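Ripening-associated protein (Musa acuminata, PDB 4PIT) is a jacalin-type banana lectin that binds mannose-containing sugars through two glycan pockets in each chain. Local coordinates at residues V29-G34 and G90-S95. The protein carries 1 engineered substitution. Residues are numbered along the deposited sequence; the frame is centred on the assembly and turned at random.
Sequences VKIFSG and GKLGFS. With MAN (alpha-D-mannopyranose), chain G.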
ATOM      1  N   VAL B  29     -11.409  -8.020  14.246  1.00 10.65           N
ATOM      2  CA  VAL B  29     -11.179  -6.594  14.254  1.00  9.73           C
ATOM      3  C   VAL B  29     -12.536  -5.939  14.446  1.00 13.25           C
ATOM      4  O   VAL B  29     -13.444  -6.222  13.677  1.00 14.16           O
ATOM      5  CB  VAL B  29     -10.474  -6.128  12.947  1.00 14.00           C
ATOM      6  CG1 VAL B  29     -10.374  -4.604  12.872  1.00 14.90           C
ATOM      7  CG2 VAL B  29      -9.070  -6.755  12.819  1.00 14.91           C
ATOM      8  N   LYS B  30     -12.661  -5.025  15.403  1.00  9.74           N
ATOM      9  CA  LYS B  30     -13.910  -4.311  15.632  1.00 10.17           C
ATOM     10  C   LYS B  30     -13.628  -2.874  15.331  1.00 13.28           C
ATOM     11  O   LYS B  30     -12.794  -2.262  16.013  1.00 12.96           O
ATOM     12  CB  LYS B  30     -14.374  -4.514  17.088  1.00 13.21           C
ATOM     13  CG  LYS B  30     -15.745  -3.947  17.395  1.00 17.13           C
ATOM     14  CD  LYS B  30     -16.148  -4.245  18.848  1.00 18.21           C
ATOM     15  CE  LYS B  30     -16.564  -5.675  19.108  1.00 21.84           C
ATOM     16  NZ  LYS B  30     -16.811  -5.888  20.569  1.00 19.37           N
ATOM     17  N   ILE B  31     -14.260  -2.340  14.278  1.00  9.30           N
ATOM     18  CA  ILE B  31     -14.041  -0.955  13.876  1.00  9.06           C
ATOM     19  C   ILE B  31     -15.165  -0.102  14.451  1.00 12.10           C
ATOM     20  O   ILE B  31     -16.333  -0.381  14.173  1.00 12.44           O
ATOM     21  CB  ILE B  31     -13.988  -0.850  12.328  1.00 11.28           C
ATOM     22  CG1 ILE B  31     -12.793  -1.691  11.752  1.00 13.31           C
ATOM     23  CG2 ILE B  31     -13.903   0.642  11.874  1.00 11.27           C
ATOM     24  CD1 ILE B  31     -12.838  -1.968  10.186  1.00 21.67           C
ATOM     25  N   PHE B  32     -14.822   0.968  15.207  1.00 10.00           N
ATOM     26  CA  PHE B  32     -15.816   1.892  15.788  1.00  9.82           C
ATOM     27  C   PHE B  32     -15.865   3.099  14.926  1.00 11.51           C
ATOM     28  O   PHE B  32     -14.818   3.711  14.666  1.00 10.62           O
ATOM     29  CB  PHE B  32     -15.457   2.291  17.218  1.00 11.17           C
ATOM     30  CG  PHE B  32     -15.471   1.123  18.172  1.00 11.50           C
ATOM     31  CD1 PHE B  32     -14.356   0.298  18.295  1.00 13.85           C
ATOM     32  CD2 PHE B  32     -16.564   0.907  19.008  1.00 13.99           C
ATOM     33  CE1 PHE B  32     -14.342  -0.748  19.232  1.00 15.99           C
ATOM     34  CE2 PHE B  32     -16.551  -0.135  19.952  1.00 17.84           C
ATOM     35  CZ  PHE B  32     -15.450  -0.972  20.027  1.00 16.30           C
ATOM     36  N   SER B  33     -17.046   3.437  14.422  1.00  9.50           N
ATOM     37  CA  SER B  33     -17.118   4.576  13.529  1.00  9.42           C
ATOM     38  C   SER B  33     -18.414   5.326  13.649  1.00 13.24           C
ATOM     39  O   SER B  33     -19.445   4.763  14.046  1.00 13.37           O
ATOM     40  CB  SER B  33     -16.959   4.121  12.075  1.00 10.46           C
ATOM     41  OG  SER B  33     -18.027   3.285  11.648  1.00 11.17           O
ATOM     42  N   GLY B  34     -18.378   6.555  13.181  1.00 11.53           N
ATOM     43  CA  GLY B  34     -19.578   7.394  13.089  1.00 11.93           C
ATOM     44  C   GLY B  34     -19.371   8.260  11.870  1.00 12.44           C
ATOM     45  O   GLY B  34     -19.298   7.745  10.748  1.00 12.86           O
ATOM     46  N   GLY B  90     -11.187   8.847   7.828  1.00  9.10           N
ATOM     47  CA  GLY B  90     -12.609   9.145   7.666  1.00  9.96           C
ATOM     48  C   GLY B  90     -13.447   7.917   7.348  1.00 13.14           C
ATOM     49  O   GLY B  90     -14.636   7.850   7.686  1.00 12.96           O
ATOM     50  N   LYS B  91     -12.818   6.939   6.661  1.00  9.85           N
ATOM     51  CA  LYS B  91     -13.419   5.667   6.262  1.00 10.18           C
ATOM     52  C   LYS B  91     -12.358   4.597   6.318  1.00 11.76           C
ATOM     53  O   LYS B  91     -11.211   4.881   5.962  1.00 10.02           O
ATOM     54  CB  LYS B  91     -13.993   5.734   4.838  1.00 12.68           C
ATOM     55  CG  LYS B  91     -15.059   6.776   4.627  1.00 14.20           C
ATOM     56  CD  LYS B  91     -15.733   6.607   3.293  1.00 17.02           C
ATOM     57  CE  LYS B  91     -16.781   7.669   3.150  1.00 16.32           C
ATOM     58  NZ  LYS B  91     -17.448   7.591   1.809  1.00 23.72           N
ATOM     59  N   LEU B  92     -12.753   3.377   6.678  1.00  8.84           N
ATOM     60  CA  LEU B  92     -11.821   2.245   6.714  1.00  8.80           C
ATOM     61  C   LEU B  92     -12.564   0.954   6.429  1.00 11.74           C
ATOM     62  O   LEU B  92     -13.572   0.643   7.059  1.00 11.59           O
ATOM     63  CB  LEU B  92     -11.128   2.173   8.086  1.00  9.42           C
ATOM     64  CG  LEU B  92     -10.131   1.007   8.308  1.00 11.87           C
ATOM     65  CD1 LEU B  92      -8.908   1.173   7.415  1.00 12.42           C
ATOM     66  CD2 LEU B  92      -9.663   0.983   9.749  1.00 13.04           C
ATOM     67  N   GLY B  93     -12.006   0.180   5.526  1.00 10.19           N
ATOM     68  CA  GLY B  93     -12.555  -1.133   5.239  1.00 10.42           C
ATOM     69  C   GLY B  93     -11.466  -2.153   5.015  1.00 11.96           C
ATOM     70  O   GLY B  93     -10.281  -1.809   4.913  1.00 10.32           O
ATOM     71  N   PHE B  94     -11.885  -3.430   4.931  1.00  9.76           N
ATOM     72  CA  PHE B  94     -10.954  -4.540   4.707  1.00  9.92           C
ATOM     73  C   PHE B  94     -11.562  -5.562   3.799  1.00 14.31           C
ATOM     74  O   PHE B  94     -12.790  -5.728   3.790  1.00 14.60           O
ATOM     75  CB  PHE B  94     -10.637  -5.258   6.037  1.00 10.67           C
ATOM     76  CG  PHE B  94      -9.787  -4.463   6.993  1.00 10.87           C
ATOM     77  CD1 PHE B  94     -10.371  -3.606   7.922  1.00 13.80           C
ATOM     78  CD2 PHE B  94      -8.401  -4.564   6.962  1.00 11.50           C
ATOM     79  CE1 PHE B  94      -9.576  -2.865   8.813  1.00 13.61           C
ATOM     80  CE2 PHE B  94      -7.604  -3.814   7.854  1.00 13.95           C
ATOM     81  CZ  PHE B  94      -8.203  -2.973   8.772  1.00 12.36           C
ATOM     82  N   SER B  95     -10.702  -6.314   3.117  1.00 11.24           N
ATOM     83  CA  SER B  95     -11.073  -7.470   2.315  1.00 12.45           C
ATOM     84  C   SER B  95     -10.452  -8.704   2.915  1.00 14.49           C
ATOM     85  O   SER B  95      -9.318  -8.660   3.370  1.00 11.92           O
ATOM     86  CB  SER B  95     -10.551  -7.334   0.876  1.00 18.74           C
ATOM     87  OG  SER B  95     -10.932  -6.105   0.287  1.00 31.68           O
TER
HETATM   88  C1  MAN G   2     -20.806  10.890  15.350  1.00 21.13           C
HETATM   89  C2  MAN G   2     -21.129   9.821  16.388  1.00 19.12           C
HETATM   90  C3  MAN G   2     -20.026   9.735  17.445  1.00 17.74           C
HETATM   91  C4  MAN G   2     -18.643   9.587  16.812  1.00 14.99           C
HETATM   92  C5  MAN G   2     -18.400  10.690  15.781  1.00 13.08           C
HETATM   93  C6  MAN G   2     -17.107  10.508  15.005  1.00 12.59           C
HETATM   94  O2  MAN G   2     -21.299   8.583  15.715  1.00 20.87           O
HETATM   95  O3  MAN G   2     -20.256   8.652  18.338  1.00 19.32           O
HETATM   96  O4  MAN G   2     -17.676   9.689  17.844  1.00 15.12           O
HETATM   97  O5  MAN G   2     -19.474  10.699  14.822  1.00 15.04           O
HETATM   98  O6  MAN G   2     -17.086   9.276  14.274  1.00 12.01           O
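Ile-31 reaches across to Leu-92 and Phe-94. Its CB points toward strand 91-95. CG2, anti to the backbone N, makes no contact with 90-95. CG1 lies beside the backbone N (chi1 -62°), anti to the carbonyl carbon, and with chi2 extended at 165° it carries CD1 into the contact. CD1 meets the edge of the Phe-94 ring, near the ring plane. It sits 3.7 Å from both CD1 and CE1 of Phe-94, astride one ring bond. The same methyl lies 4.1 Å from the carbonyl O of Leu-92 and 4.4 Å from its CD2.

This is the interior of a beta-prism, the jacalin-type lectin fold built of three four-stranded antiparallel sheets. Strand 25-33 and strand 86-96 belong to two different sheets. Their short segments run nearly antiparallel, at 160°, with axes 9.0 Å apart. No hydrogen bond joins them, and the side chains that meet are apolar and buried.

Val-29 adds a looser touch, CG1 to Phe-94 CE1 at 4.5 Å, oblique to the ring. Ile-65, Leu-73 and Met-76 also pack on Phe-94, and Phe-104 of strand 100-104 on Ile-31. At the start of 90-95, a classic bulge sets Gly-90 and Lys-91 together opposite Glu-79 of strand 73-83. Past the other strand's end, Gly-34 N lies 3.2 Å from O6 of the bound mannose, which Asp-38 and the backbone N of Asp-35, Val-36 and Gly-60 hold by hydrogen bonds.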